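PDB 3KH8: MaoC-like dehydratase from Phytophthora Capsici, which probably catalyses the reversible hydration of 2-enoyl-CoA to 3-hydroxyacyl-CoA, a hydratase or dehydratase reaction of fatty-acid metabolism. Local coordinates for residues R280-C285 and G313-D318; E289-R294 and F305-K310; G243-I248 and P284-E289. All blocks are in the same frame, centred on the assembly; numbering follows the deposited sequence.

Contact 1: R280-C285 and G313-D318; sequences RFSSPC and GAVIVD
With chi1 near +60° in both Ser282 (44°) and Ser283 (75°), two neighbouring hydroxyls converge on one backbone oxygen, that of Val315. Ser283 OG meets Val315 O at 2.7 Å, coming from above the carbonyl plane; the bond from Ser282 OG to Val315 O is weak at 3.0 Å. Ser282 N also donates to Ile316 O (3.0 Å), and a water bonded to both Ile316 O and Ser283 O bridges the two backbones. At the strand end of the contact, Arg280 and Asp318 form an antiparallel hydrogen-bonded pair. Their side chains run alongside each other, yet the salt bridge from Arg280 NH2 to Asp318 OD2 is long (4.0 Å); a water in the guanidinium plane, accepting from Arg280 NE and donating to Asp318 OD2, completes the link, while Asp318 OD1 accepts from Gln306 NE2. On the inner side, Ile316 CD1 packs on Cys285 CB at 3.7 Å, near Ser254 of helix 251-266. Ile316 and Val317 both face Ala307, a classic beta bulge where strand 314-324 turns a corner. Strand 274-281 pairs with 314-324 and 123-132 in an antiparallel sheet curled round a long helix, the hot dog fold.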
ATOM      1  N   ARG A 280     -12.875 -22.353  -2.715  1.00 16.73           N
ATOM      2  CA  ARG A 280     -11.845 -22.926  -3.567  1.00 17.91           C
ATOM      3  C   ARG A 280     -11.531 -21.978  -4.712  1.00 17.82           C
ATOM      4  O   ARG A 280     -12.393 -21.215  -5.154  1.00 18.08           O
ATOM      5  CB  ARG A 280     -12.208 -24.335  -4.062  1.00 18.30           C
ATOM      6  CG  ARG A 280     -13.255 -24.396  -5.147  1.00 20.32           C
ATOM      7  CD  ARG A 280     -13.550 -25.847  -5.546  1.00 22.32           C
ATOM      8  NE  ARG A 280     -14.853 -25.940  -6.195  1.00 24.50           N
ATOM      9  CZ  ARG A 280     -15.996 -26.176  -5.559  1.00 24.68           C
ATOM     10  NH1 ARG A 280     -16.012 -26.372  -4.246  1.00 24.28           N
ATOM     11  NH2 ARG A 280     -17.128 -26.229  -6.242  1.00 25.80           N
ATOM     12  N   PHE A 281     -10.288 -22.014  -5.173  1.00 18.08           N
ATOM     13  CA  PHE A 281      -9.863 -21.179  -6.281  1.00 18.57           C
ATOM     14  C   PHE A 281      -9.957 -21.991  -7.560  1.00 18.83           C
ATOM     15  O   PHE A 281      -9.245 -22.983  -7.738  1.00 19.24           O
ATOM     16  CB  PHE A 281      -8.451 -20.643  -6.031  1.00 18.45           C
ATOM     17  CG  PHE A 281      -8.309 -19.940  -4.710  1.00 18.71           C
ATOM     18  CD1 PHE A 281      -8.824 -18.657  -4.531  1.00 18.39           C
ATOM     19  CD2 PHE A 281      -7.689 -20.568  -3.635  1.00 19.37           C
ATOM     20  CE1 PHE A 281      -8.712 -18.004  -3.302  1.00 18.97           C
ATOM     21  CE2 PHE A 281      -7.572 -19.921  -2.396  1.00 19.58           C
ATOM     22  CZ  PHE A 281      -8.085 -18.638  -2.234  1.00 19.16           C
ATOM     23  N   SER A 282     -10.849 -21.567  -8.446  1.00 18.84           N
ATOM     24  CA  SER A 282     -11.242 -22.404  -9.578  1.00 18.84           C
ATOM     25  C   SER A 282     -10.571 -22.010 -10.888  1.00 18.86           C
ATOM     26  O   SER A 282     -10.318 -22.867 -11.734  1.00 19.13           O
ATOM     27  CB  SER A 282     -12.767 -22.433  -9.715  1.00 18.63           C
ATOM     28  OG  SER A 282     -13.310 -21.139  -9.555  1.00 18.81           O
ATOM     29  N   SER A 283     -10.281 -20.721 -11.052  1.00 18.84           N
ATOM     30  CA  SER A 283      -9.580 -20.221 -12.237  1.00 18.78           C
ATOM     31  C   SER A 283      -8.912 -18.879 -11.926  1.00 18.56           C
ATOM     32  O   SER A 283      -9.281 -18.222 -10.947  1.00 18.33           O
ATOM     33  CB  SER A 283     -10.534 -20.105 -13.435  1.00 18.76           C
ATOM     34  OG  SER A 283     -11.398 -18.991 -13.302  1.00 19.99           O
ATOM     35  N   PRO A 284      -7.923 -18.470 -12.746  1.00 18.47           N
ATOM     36  CA  PRO A 284      -7.183 -17.266 -12.384  1.00 18.41           C
ATOM     37  C   PRO A 284      -7.891 -15.963 -12.734  1.00 18.24           C
ATOM     38  O   PRO A 284      -8.733 -15.919 -13.636  1.00 17.90           O
ATOM     39  CB  PRO A 284      -5.879 -17.404 -13.175  1.00 18.52           C
ATOM     40  CG  PRO A 284      -6.244 -18.218 -14.360  1.00 18.82           C
ATOM     41  CD  PRO A 284      -7.319 -19.161 -13.904  1.00 18.39           C
ATOM     42  N   CYS A 285      -7.534 -14.917 -11.996  1.00 18.25           N
ATOM     43  CA  CYS A 285      -8.005 -13.562 -12.229  1.00 18.58           C
ATOM     44  C   CYS A 285      -6.820 -12.706 -12.677  1.00 18.47           C
ATOM     45  O   CYS A 285      -5.694 -12.909 -12.226  1.00 18.10           O
ATOM     46  CB  CYS A 285      -8.599 -12.999 -10.937  1.00 18.30           C
ATOM     47  SG  CYS A 285      -9.294 -11.343 -11.055  1.00 20.64           S
ATOM     48  N   GLY A 313     -16.927 -13.929 -17.701  1.00 21.47           N
ATOM     49  CA  GLY A 313     -17.918 -14.822 -17.099  1.00 21.27           C
ATOM     50  C   GLY A 313     -17.314 -16.050 -16.435  1.00 21.16           C
ATOM     51  O   GLY A 313     -17.978 -17.077 -16.303  1.00 21.63           O
ATOM     52  N   ALA A 314     -16.055 -15.949 -16.021  1.00 20.64           N
ATOM     53  CA  ALA A 314     -15.347 -17.079 -15.425  1.00 20.33           C
ATOM     54  C   ALA A 314     -15.394 -17.029 -13.902  1.00 20.07           C
ATOM     55  O   ALA A 314     -15.045 -16.014 -13.294  1.00 20.02           O
ATOM     56  CB  ALA A 314     -13.906 -17.115 -15.907  1.00 20.23           C
ATOM     57  N   VAL A 315     -15.824 -18.125 -13.289  1.00 19.64           N
ATOM     58  CA  VAL A 315     -15.807 -18.225 -11.832  1.00 19.46           C
ATOM     59  C   VAL A 315     -14.357 -18.381 -11.355  1.00 18.86           C
ATOM     60  O   VAL A 315     -13.642 -19.272 -11.815  1.00 18.72           O
ATOM     61  CB  VAL A 315     -16.698 -19.382 -11.306  1.00 19.60           C
ATOM     62  CG1 VAL A 315     -18.137 -19.255 -11.833  1.00 20.15           C
ATOM     63  CG2 VAL A 315     -16.120 -20.727 -11.672  1.00 20.90           C
ATOM     64  N   ILE A 316     -13.921 -17.493 -10.463  1.00 18.08           N
ATOM     65  CA  ILE A 316     -12.546 -17.534  -9.950  1.00 17.70           C
ATOM     66  C   ILE A 316     -12.479 -18.045  -8.511  1.00 17.55           C
ATOM     67  O   ILE A 316     -11.480 -18.627  -8.094  1.00 17.49           O
ATOM     68  CB  ILE A 316     -11.824 -16.162 -10.080  1.00 17.50           C
ATOM     69  CG1 ILE A 316     -12.583 -15.055  -9.327  1.00 17.51           C
ATOM     70  CG2 ILE A 316     -11.630 -15.810 -11.557  1.00 17.62           C
ATOM     71  CD1 ILE A 316     -11.810 -13.743  -9.159  1.00 16.65           C
ATOM     72  N   VAL A 317     -13.551 -17.808  -7.763  1.00 17.18           N
ATOM     73  CA  VAL A 317     -13.692 -18.296  -6.399  1.00 17.21           C
ATOM     74  C   VAL A 317     -15.025 -19.043  -6.350  1.00 17.09           C
ATOM     75  O   VAL A 317     -16.084 -18.458  -6.592  1.00 16.90           O
ATOM     76  CB  VAL A 317     -13.688 -17.132  -5.381  1.00 17.08           C
ATOM     77  CG1 VAL A 317     -13.837 -17.652  -3.975  1.00 17.67           C
ATOM     78  CG2 VAL A 317     -12.408 -16.295  -5.508  1.00 16.90           C
ATOM     79  N   ASP A 318     -14.962 -20.337  -6.054  1.00 17.07           N
ATOM     80  CA  ASP A 318     -16.137 -21.205  -6.117  1.00 17.09           C
ATOM     81  C   ASP A 318     -16.363 -21.893  -4.776  1.00 17.13           C
ATOM     82  O   ASP A 318     -15.473 -21.898  -3.914  1.00 16.62           O
ATOM     83  CB  ASP A 318     -15.949 -22.245  -7.228  1.00 17.21           C
ATOM     84  CG  ASP A 318     -17.266 -22.692  -7.868  1.00 17.60           C
ATOM     85  OD1 ASP A 318     -18.362 -22.428  -7.324  1.00 18.01           O
ATOM     86  OD2 ASP A 318     -17.192 -23.327  -8.938  1.00 18.99           O
TER
HETATM   87  O   HOH W   1     -15.245 -25.570  -8.954  1.00 34.63           O
HETATM   88  O   HOH W   2      -8.924 -17.725  -8.261  1.00 15.88           O

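Contact 2: E289-R294 and F305-K310; sequences ETIQTR and FQAVVK
Arg294, Val308 and Gln292 have the largest areas buried here, all three on the same face of an antiparallel hairpin. Val308 CG2 sits over the centre of the Arg294 guanidinium, 3.5 Å from Arg294 CZ. The arginine chain, extended from CG to NE, lays the flat group diagonally over Val308, and Gln306, directly opposite Arg294 in the register, brings its OE1 to the edge of the group. Arg294 NH1 donates to Gln306 OE1 (3.2 Å); the acceptor lies in the guanidinium plane, but the donor stands above the amide plane, the two planes being 41° apart. Gln306 NE2 is bound in turn to Asp318 OD1 of the next strand. Gln292 crosses Lys310 at about a right angle, with Gln292 NE2 3.4 Å from Lys310 CG, so the amide lies against the aliphatic part of the lysine, whose NZ goes on to a salt bridge with Glu212. Beneath these side chains run short backbone bonds, such as Gln292 N to Val308 O and Val308 N to Gln292 O, both 2.7 Å. On the reverse face Ile291 CG2 meets Ala307 CB at 3.9 Å. The chemistry is therefore two-sided: on one face the Arg294-Gln306-Asp318 relay, with Val308 over the guanidinium, probably restrains the arginine, while the other, with Ile291, Thr293, Ala307 and Val309, is largely apolar and packs against helix 251-266.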
ATOM      1  N   GLU A 289      -9.309  -6.736 -14.012  1.00 17.01           N
ATOM      2  CA  GLU A 289     -10.617  -7.333 -14.256  1.00 16.96           C
ATOM      3  C   GLU A 289     -11.602  -7.008 -13.136  1.00 16.96           C
ATOM      4  O   GLU A 289     -11.196  -6.714 -11.998  1.00 16.66           O
ATOM      5  CB  GLU A 289     -10.492  -8.849 -14.461  1.00 17.12           C
ATOM      6  CG  GLU A 289      -9.714  -9.220 -15.726  1.00 17.54           C
ATOM      7  CD  GLU A 289      -9.770 -10.701 -16.058  1.00 18.58           C
ATOM      8  OE1 GLU A 289      -9.578 -11.543 -15.154  1.00 17.58           O
ATOM      9  OE2 GLU A 289     -10.002 -11.019 -17.239  1.00 18.95           O
ATOM     10  N   THR A 290     -12.891  -7.050 -13.472  1.00 16.42           N
ATOM     11  CA  THR A 290     -13.961  -6.770 -12.522  1.00 16.49           C
ATOM     12  C   THR A 290     -14.406  -8.052 -11.823  1.00 16.32           C
ATOM     13  O   THR A 290     -14.784  -9.030 -12.481  1.00 16.36           O
ATOM     14  CB  THR A 290     -15.171  -6.100 -13.218  1.00 16.42           C
ATOM     15  OG1 THR A 290     -14.729  -4.922 -13.904  1.00 16.51           O
ATOM     16  CG2 THR A 290     -16.251  -5.716 -12.206  1.00 16.89           C
ATOM     17  N   ILE A 291     -14.352  -8.040 -10.494  1.00 15.96           N
ATOM     18  CA  ILE A 291     -14.760  -9.195  -9.696  1.00 16.10           C
ATOM     19  C   ILE A 291     -16.176  -9.007  -9.167  1.00 16.34           C
ATOM     20  O   ILE A 291     -16.434  -8.099  -8.369  1.00 16.23           O
ATOM     21  CB  ILE A 291     -13.788  -9.473  -8.520  1.00 16.01           C
ATOM     22  CG1 ILE A 291     -12.394  -9.842  -9.048  1.00 16.21           C
ATOM     23  CG2 ILE A 291     -14.346 -10.587  -7.609  1.00 15.39           C
ATOM     24  CD1 ILE A 291     -11.309  -9.980  -7.957  1.00 15.62           C
ATOM     25  N   GLN A 292     -17.082  -9.870  -9.625  1.00 16.50           N
ATOM     26  CA  GLN A 292     -18.468  -9.888  -9.158  1.00 17.08           C
ATOM     27  C   GLN A 292     -18.625 -10.935  -8.069  1.00 16.84           C
ATOM     28  O   GLN A 292     -18.239 -12.091  -8.259  1.00 16.87           O
ATOM     29  CB  GLN A 292     -19.427 -10.243 -10.299  1.00 17.42           C
ATOM     30  CG  GLN A 292     -19.462  -9.268 -11.463  1.00 19.79           C
ATOM     31  CD  GLN A 292     -20.206  -9.835 -12.667  1.00 23.01           C
ATOM     32  OE1 GLN A 292     -19.938 -10.953 -13.109  1.00 24.69           O
ATOM     33  NE2 GLN A 292     -21.137  -9.061 -13.202  1.00 24.78           N
ATOM     34  N   THR A 293     -19.207 -10.543  -6.943  1.00 16.47           N
ATOM     35  CA  THR A 293     -19.517 -11.499  -5.886  1.00 16.56           C
ATOM     36  C   THR A 293     -21.020 -11.813  -5.888  1.00 16.80           C
ATOM     37  O   THR A 293     -21.850 -10.921  -5.672  1.00 16.71           O
ATOM     38  CB  THR A 293     -19.029 -11.007  -4.494  1.00 16.27           C
ATOM     39  OG1 THR A 293     -17.622 -10.733  -4.549  1.00 16.29           O
ATOM     40  CG2 THR A 293     -19.278 -12.060  -3.424  1.00 16.54           C
ATOM     41  N   ARG A 294     -21.350 -13.075  -6.161  1.00 16.92           N
ATOM     42  CA  ARG A 294     -22.739 -13.555  -6.147  1.00 17.55           C
ATOM     43  C   ARG A 294     -23.036 -14.165  -4.787  1.00 17.28           C
ATOM     44  O   ARG A 294     -22.314 -15.051  -4.342  1.00 16.77           O
ATOM     45  CB  ARG A 294     -22.954 -14.641  -7.205  1.00 17.73           C
ATOM     46  CG  ARG A 294     -22.570 -14.275  -8.619  1.00 19.57           C
ATOM     47  CD  ARG A 294     -22.581 -15.524  -9.488  1.00 20.90           C
ATOM     48  NE  ARG A 294     -22.497 -15.192 -10.906  1.00 24.66           N
ATOM     49  CZ  ARG A 294     -22.219 -16.067 -11.871  1.00 24.38           C
ATOM     50  NH1 ARG A 294     -21.978 -17.340 -11.576  1.00 24.77           N
ATOM     51  NH2 ARG A 294     -22.168 -15.662 -13.129  1.00 25.69           N
ATOM     52  N   PHE A 305     -21.644 -18.390  -1.780  1.00 17.31           N
ATOM     53  CA  PHE A 305     -21.189 -17.368  -2.718  1.00 16.69           C
ATOM     54  C   PHE A 305     -20.182 -17.844  -3.750  1.00 16.41           C
ATOM     55  O   PHE A 305     -19.540 -18.887  -3.585  1.00 16.38           O
ATOM     56  CB  PHE A 305     -20.643 -16.145  -1.968  1.00 16.44           C
ATOM     57  CG  PHE A 305     -19.334 -16.387  -1.272  1.00 16.20           C
ATOM     58  CD1 PHE A 305     -19.304 -16.907   0.016  1.00 15.42           C
ATOM     59  CD2 PHE A 305     -18.130 -16.085  -1.906  1.00 15.49           C
ATOM     60  CE1 PHE A 305     -18.095 -17.125   0.666  1.00 15.47           C
ATOM     61  CE2 PHE A 305     -16.912 -16.306  -1.269  1.00 14.80           C
ATOM     62  CZ  PHE A 305     -16.895 -16.818   0.022  1.00 14.39           C
ATOM     63  N   GLN A 306     -20.071 -17.064  -4.820  1.00 16.14           N
ATOM     64  CA  GLN A 306     -19.038 -17.228  -5.830  1.00 16.35           C
ATOM     65  C   GLN A 306     -18.479 -15.857  -6.173  1.00 16.38           C
ATOM     66  O   GLN A 306     -19.175 -14.849  -6.036  1.00 16.51           O
ATOM     67  CB  GLN A 306     -19.620 -17.831  -7.106  1.00 16.35           C
ATOM     68  CG  GLN A 306     -20.171 -19.248  -6.991  1.00 16.53           C
ATOM     69  CD  GLN A 306     -20.754 -19.719  -8.308  1.00 17.23           C
ATOM     70  OE1 GLN A 306     -21.600 -19.046  -8.897  1.00 17.68           O
ATOM     71  NE2 GLN A 306     -20.288 -20.865  -8.790  1.00 17.18           N
ATOM     72  N   ALA A 307     -17.225 -15.819  -6.615  1.00 16.28           N
ATOM     73  CA  ALA A 307     -16.678 -14.619  -7.234  1.00 16.44           C
ATOM     74  C   ALA A 307     -16.381 -14.911  -8.694  1.00 16.56           C
ATOM     75  O   ALA A 307     -15.814 -15.954  -9.027  1.00 16.54           O
ATOM     76  CB  ALA A 307     -15.432 -14.130  -6.504  1.00 16.08           C
ATOM     77  N   VAL A 308     -16.776 -13.983  -9.561  1.00 16.96           N
ATOM     78  CA  VAL A 308     -16.738 -14.193 -11.003  1.00 17.49           C
ATOM     79  C   VAL A 308     -16.079 -12.997 -11.679  1.00 17.84           C
ATOM     80  O   VAL A 308     -16.319 -11.857 -11.289  1.00 17.81           O
ATOM     81  CB  VAL A 308     -18.174 -14.385 -11.576  1.00 17.72           C
ATOM     82  CG1 VAL A 308     -18.136 -14.711 -13.070  1.00 17.57           C
ATOM     83  CG2 VAL A 308     -18.926 -15.484 -10.813  1.00 18.03           C
ATOM     84  N   VAL A 309     -15.241 -13.258 -12.680  1.00 18.20           N
ATOM     85  CA  VAL A 309     -14.710 -12.185 -13.518  1.00 18.88           C
ATOM     86  C   VAL A 309     -15.785 -11.780 -14.521  1.00 19.56           C
ATOM     87  O   VAL A 309     -16.195 -12.582 -15.374  1.00 19.45           O
ATOM     88  CB  VAL A 309     -13.390 -12.581 -14.232  1.00 18.79           C
ATOM     89  CG1 VAL A 309     -13.058 -11.600 -15.348  1.00 19.12           C
ATOM     90  CG2 VAL A 309     -12.244 -12.640 -13.234  1.00 18.66           C
ATOM     91  N   LYS A 310     -16.247 -10.539 -14.388  1.00 20.37           N
ATOM     92  CA  LYS A 310     -17.332  -9.994 -15.211  1.00 21.43           C
ATOM     93  C   LYS A 310     -17.019 -10.048 -16.708  1.00 21.77           C
ATOM     94  O   LYS A 310     -17.875 -10.422 -17.518  1.00 22.26           O
ATOM     95  CB  LYS A 310     -17.635  -8.553 -14.786  1.00 21.38           C
ATOM     96  CG  LYS A 310     -18.842  -7.928 -15.475  1.00 22.59           C
ATOM     97  CD  LYS A 310     -19.138  -6.552 -14.918  1.00 23.64           C
ATOM     98  CE  LYS A 310     -20.394  -5.970 -15.527  1.00 24.52           C
ATOM     99  NZ  LYS A 310     -20.625  -4.590 -15.019  1.00 26.28           N
TER

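Contact 3: G243-I248 and P284-E289; sequences GFKQPI and PCFPGE
No hydrogen bond crosses between these two loops; the contact rests on packing round Phe286, with Lys245 CE over the centre of its ring, 3.9 Å from the centroid. Lys245 NZ continues to 4.8 Å from that centroid, an off-centre cation-pi contact. A chi1 of 58° turns the lysine chain, extended beyond CG, back across the aromatic face. Pro247 O lies at the ring edge, in its plane, and also touches Pro287 CD at 3.3 Å. Gln246 NE2 approaches Phe286 CB at 3.6 Å, its amide nearly perpendicular to the ring. Ile248 CG2 is wedged between two aromatic residues: it stands over the centre of the Phe244 ring and meets Phe286 CE1 at 3.7 Å. Phe244 CE1 in turn rests on Pro284 CG at 3.8 Å. Glu289 fixes the Phe286 side of the contact, for its OE1 accepts from Phe286 N (3.0 Å) from above the carboxylate plane, while its OE2 pairs with Arg312. Lys245 NZ stays 5.2 Å from Glu289 OE2, not in contact, though the opposite charge may still steady the ammonium. Phe286 to Glu289 form a type II beta turn with Pro287 and Gly288 at its corners; Gly243 is the C-prime residue of a Schellman motif closing helix 236-241. The loop after that helix returns to His233, whose ND1 binds Ile248 O and whose surrounding sequence resembles the hydratase 2 motif, so the contact probably lies beside the active-site region of a hot dog hydratase.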
ATOM      1  N   GLY A 243       2.680 -19.981 -18.727  1.00 38.41           N
ATOM      2  CA  GLY A 243       1.547 -20.055 -19.653  1.00 37.95           C
ATOM      3  C   GLY A 243       0.605 -18.866 -19.734  1.00 37.61           C
ATOM      4  O   GLY A 243      -0.198 -18.782 -20.666  1.00 37.64           O
ATOM      5  N   PHE A 244       0.693 -17.948 -18.771  1.00 37.12           N
ATOM      6  CA  PHE A 244      -0.211 -16.794 -18.718  1.00 36.53           C
ATOM      7  C   PHE A 244       0.223 -15.651 -19.644  1.00 36.15           C
ATOM      8  O   PHE A 244       1.412 -15.454 -19.883  1.00 36.28           O
ATOM      9  CB  PHE A 244      -0.350 -16.275 -17.278  1.00 36.55           C
ATOM     10  CG  PHE A 244      -0.831 -17.312 -16.292  1.00 36.38           C
ATOM     11  CD1 PHE A 244      -2.149 -17.768 -16.320  1.00 36.59           C
ATOM     12  CD2 PHE A 244       0.030 -17.819 -15.323  1.00 36.02           C
ATOM     13  CE1 PHE A 244      -2.595 -18.724 -15.405  1.00 36.13           C
ATOM     14  CE2 PHE A 244      -0.407 -18.772 -14.402  1.00 35.82           C
ATOM     15  CZ  PHE A 244      -1.722 -19.226 -14.444  1.00 35.97           C
ATOM     16  N   LYS A 245      -0.753 -14.899 -20.151  1.00 35.51           N
ATOM     17  CA  LYS A 245      -0.496 -13.727 -21.005  1.00 34.73           C
ATOM     18  C   LYS A 245       0.140 -12.576 -20.221  1.00 33.87           C
ATOM     19  O   LYS A 245       0.894 -11.768 -20.776  1.00 33.67           O
ATOM     20  CB  LYS A 245      -1.797 -13.247 -21.673  1.00 35.03           C
ATOM     21  CG  LYS A 245      -2.918 -12.867 -20.693  1.00 35.86           C
ATOM     22  CD  LYS A 245      -4.202 -12.451 -21.408  1.00 37.13           C
ATOM     23  CE  LYS A 245      -5.349 -12.313 -20.414  1.00 37.33           C
ATOM     24  NZ  LYS A 245      -6.602 -11.824 -21.049  1.00 38.27           N
ATOM     25  N   GLN A 246      -0.184 -12.515 -18.932  1.00 32.50           N
ATOM     26  CA  GLN A 246       0.302 -11.480 -18.031  1.00 31.21           C
ATOM     27  C   GLN A 246       0.269 -12.037 -16.602  1.00 29.65           C
ATOM     28  O   GLN A 246      -0.308 -13.106 -16.377  1.00 29.62           O
ATOM     29  CB  GLN A 246      -0.548 -10.206 -18.165  1.00 31.57           C
ATOM     30  CG  GLN A 246      -2.035 -10.379 -17.847  1.00 33.10           C
ATOM     31  CD  GLN A 246      -2.862  -9.160 -18.219  1.00 35.42           C
ATOM     32  OE1 GLN A 246      -2.823  -8.691 -19.359  1.00 37.37           O
ATOM     33  NE2 GLN A 246      -3.624  -8.647 -17.262  1.00 36.64           N
ATOM     34  N   PRO A 247       0.905 -11.342 -15.637  1.00 27.99           N
ATOM     35  CA  PRO A 247       0.822 -11.812 -14.250  1.00 26.56           C
ATOM     36  C   PRO A 247      -0.626 -11.968 -13.778  1.00 25.02           C
ATOM     37  O   PRO A 247      -1.504 -11.233 -14.229  1.00 24.98           O
ATOM     38  CB  PRO A 247       1.519 -10.698 -13.465  1.00 26.56           C
ATOM     39  CG  PRO A 247       2.497 -10.126 -14.430  1.00 27.57           C
ATOM     40  CD  PRO A 247       1.796 -10.170 -15.762  1.00 28.02           C
ATOM     41  N   ILE A 248      -0.867 -12.930 -12.895  1.00 23.32           N
ATOM     42  CA  ILE A 248      -2.198 -13.117 -12.311  1.00 21.70           C
ATOM     43  C   ILE A 248      -2.314 -12.443 -10.942  1.00 20.41           C
ATOM     44  O   ILE A 248      -1.318 -12.300 -10.228  1.00 20.20           O
ATOM     45  CB  ILE A 248      -2.583 -14.618 -12.205  1.00 21.74           C
ATOM     46  CG1 ILE A 248      -1.643 -15.361 -11.242  1.00 21.80           C
ATOM     47  CG2 ILE A 248      -2.599 -15.267 -13.596  1.00 21.60           C
ATOM     48  CD1 ILE A 248      -2.144 -16.726 -10.801  1.00 22.14           C
ATOM     49  N   PRO A 284      -7.923 -18.470 -12.746  1.00 18.47           N
ATOM     50  CA  PRO A 284      -7.183 -17.266 -12.384  1.00 18.41           C
ATOM     51  C   PRO A 284      -7.891 -15.963 -12.734  1.00 18.24           C
ATOM     52  O   PRO A 284      -8.733 -15.919 -13.636  1.00 17.90           O
ATOM     53  CB  PRO A 284      -5.879 -17.404 -13.175  1.00 18.52           C
ATOM     54  CG  PRO A 284      -6.244 -18.218 -14.360  1.00 18.82           C
ATOM     55  CD  PRO A 284      -7.319 -19.161 -13.904  1.00 18.39           C
ATOM     56  N   CYS A 285      -7.534 -14.917 -11.996  1.00 18.25           N
ATOM     57  CA  CYS A 285      -8.005 -13.562 -12.229  1.00 18.58           C
ATOM     58  C   CYS A 285      -6.820 -12.706 -12.677  1.00 18.47           C
ATOM     59  O   CYS A 285      -5.694 -12.909 -12.226  1.00 18.10           O
ATOM     60  CB  CYS A 285      -8.599 -12.999 -10.937  1.00 18.30           C
ATOM     61  SG  CYS A 285      -9.294 -11.343 -11.055  1.00 20.64           S
ATOM     62  N   PHE A 286      -7.074 -11.756 -13.569  1.00 18.59           N
ATOM     63  CA  PHE A 286      -6.028 -10.843 -14.007  1.00 18.94           C
ATOM     64  C   PHE A 286      -6.263  -9.457 -13.422  1.00 18.50           C
ATOM     65  O   PHE A 286      -7.393  -8.957 -13.442  1.00 18.48           O
ATOM     66  CB  PHE A 286      -5.937 -10.803 -15.539  1.00 19.28           C
ATOM     67  CG  PHE A 286      -5.664 -12.145 -16.153  1.00 21.10           C
ATOM     68  CD1 PHE A 286      -4.377 -12.679 -16.143  1.00 21.90           C
ATOM     69  CD2 PHE A 286      -6.695 -12.889 -16.721  1.00 21.82           C
ATOM     70  CE1 PHE A 286      -4.121 -13.925 -16.700  1.00 22.83           C
ATOM     71  CE2 PHE A 286      -6.448 -14.135 -17.281  1.00 23.02           C
ATOM     72  CZ  PHE A 286      -5.155 -14.658 -17.269  1.00 23.07           C
ATOM     73  N   PRO A 287      -5.200  -8.834 -12.878  1.00 18.36           N
ATOM     74  CA  PRO A 287      -5.366  -7.493 -12.318  1.00 17.93           C
ATOM     75  C   PRO A 287      -5.943  -6.566 -13.379  1.00 17.68           C
ATOM     76  O   PRO A 287      -5.490  -6.585 -14.527  1.00 17.41           O
ATOM     77  CB  PRO A 287      -3.935  -7.074 -11.958  1.00 18.16           C
ATOM     78  CG  PRO A 287      -3.142  -8.333 -11.921  1.00 18.54           C
ATOM     79  CD  PRO A 287      -3.787  -9.252 -12.911  1.00 18.25           C
ATOM     80  N   GLY A 288      -6.954  -5.788 -13.008  1.00 17.33           N
ATOM     81  CA  GLY A 288      -7.667  -4.952 -13.970  1.00 17.16           C
ATOM     82  C   GLY A 288      -9.065  -5.455 -14.281  1.00 17.17           C
ATOM     83  O   GLY A 288      -9.911  -4.698 -14.754  1.00 17.22           O
ATOM     84  N   GLU A 289      -9.309  -6.736 -14.012  1.00 17.01           N
ATOM     85  CA  GLU A 289     -10.617  -7.333 -14.256  1.00 16.96           C
ATOM     86  C   GLU A 289     -11.602  -7.008 -13.136  1.00 16.96           C
ATOM     87  O   GLU A 289     -11.196  -6.714 -11.998  1.00 16.66           O
ATOM     88  CB  GLU A 289     -10.492  -8.849 -14.461  1.00 17.12           C
ATOM     89  CG  GLU A 289      -9.714  -9.220 -15.726  1.00 17.54           C
ATOM     90  CD  GLU A 289      -9.770 -10.701 -16.058  1.00 18.58           C
ATOM     91  OE1 GLU A 289      -9.578 -11.543 -15.154  1.00 17.58           O
ATOM     92  OE2 GLU A 289     -10.002 -11.019 -17.239  1.00 18.95           O
TER

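Contact 2 is nested along the chain inside the loop closed by contact 1, and their centres are about 8 Å apart. Strands 302-309 and 314-324 join them directly: Ala314 O lies 2.8 Å from Val309 N, and Ile316 N lies 2.8 Å from Ala307 O, both probable hydrogen bonds. Contact 3 shares Pro284 and Cys285 with contact 1, centre to centre about 12 Å, and Glu289 with contact 2, about 15 Å away. Cys285 SG is 3.9 Å from both Val309 CG2 and Ile291 CD1. Contacts 1 and 2 join neighbouring strands of the sheet; contact 3 ties the loop between strands 274-281 and 290-297 to the loop after helix 236-241, whose Ile248 O is bound by His233, probably near the active site.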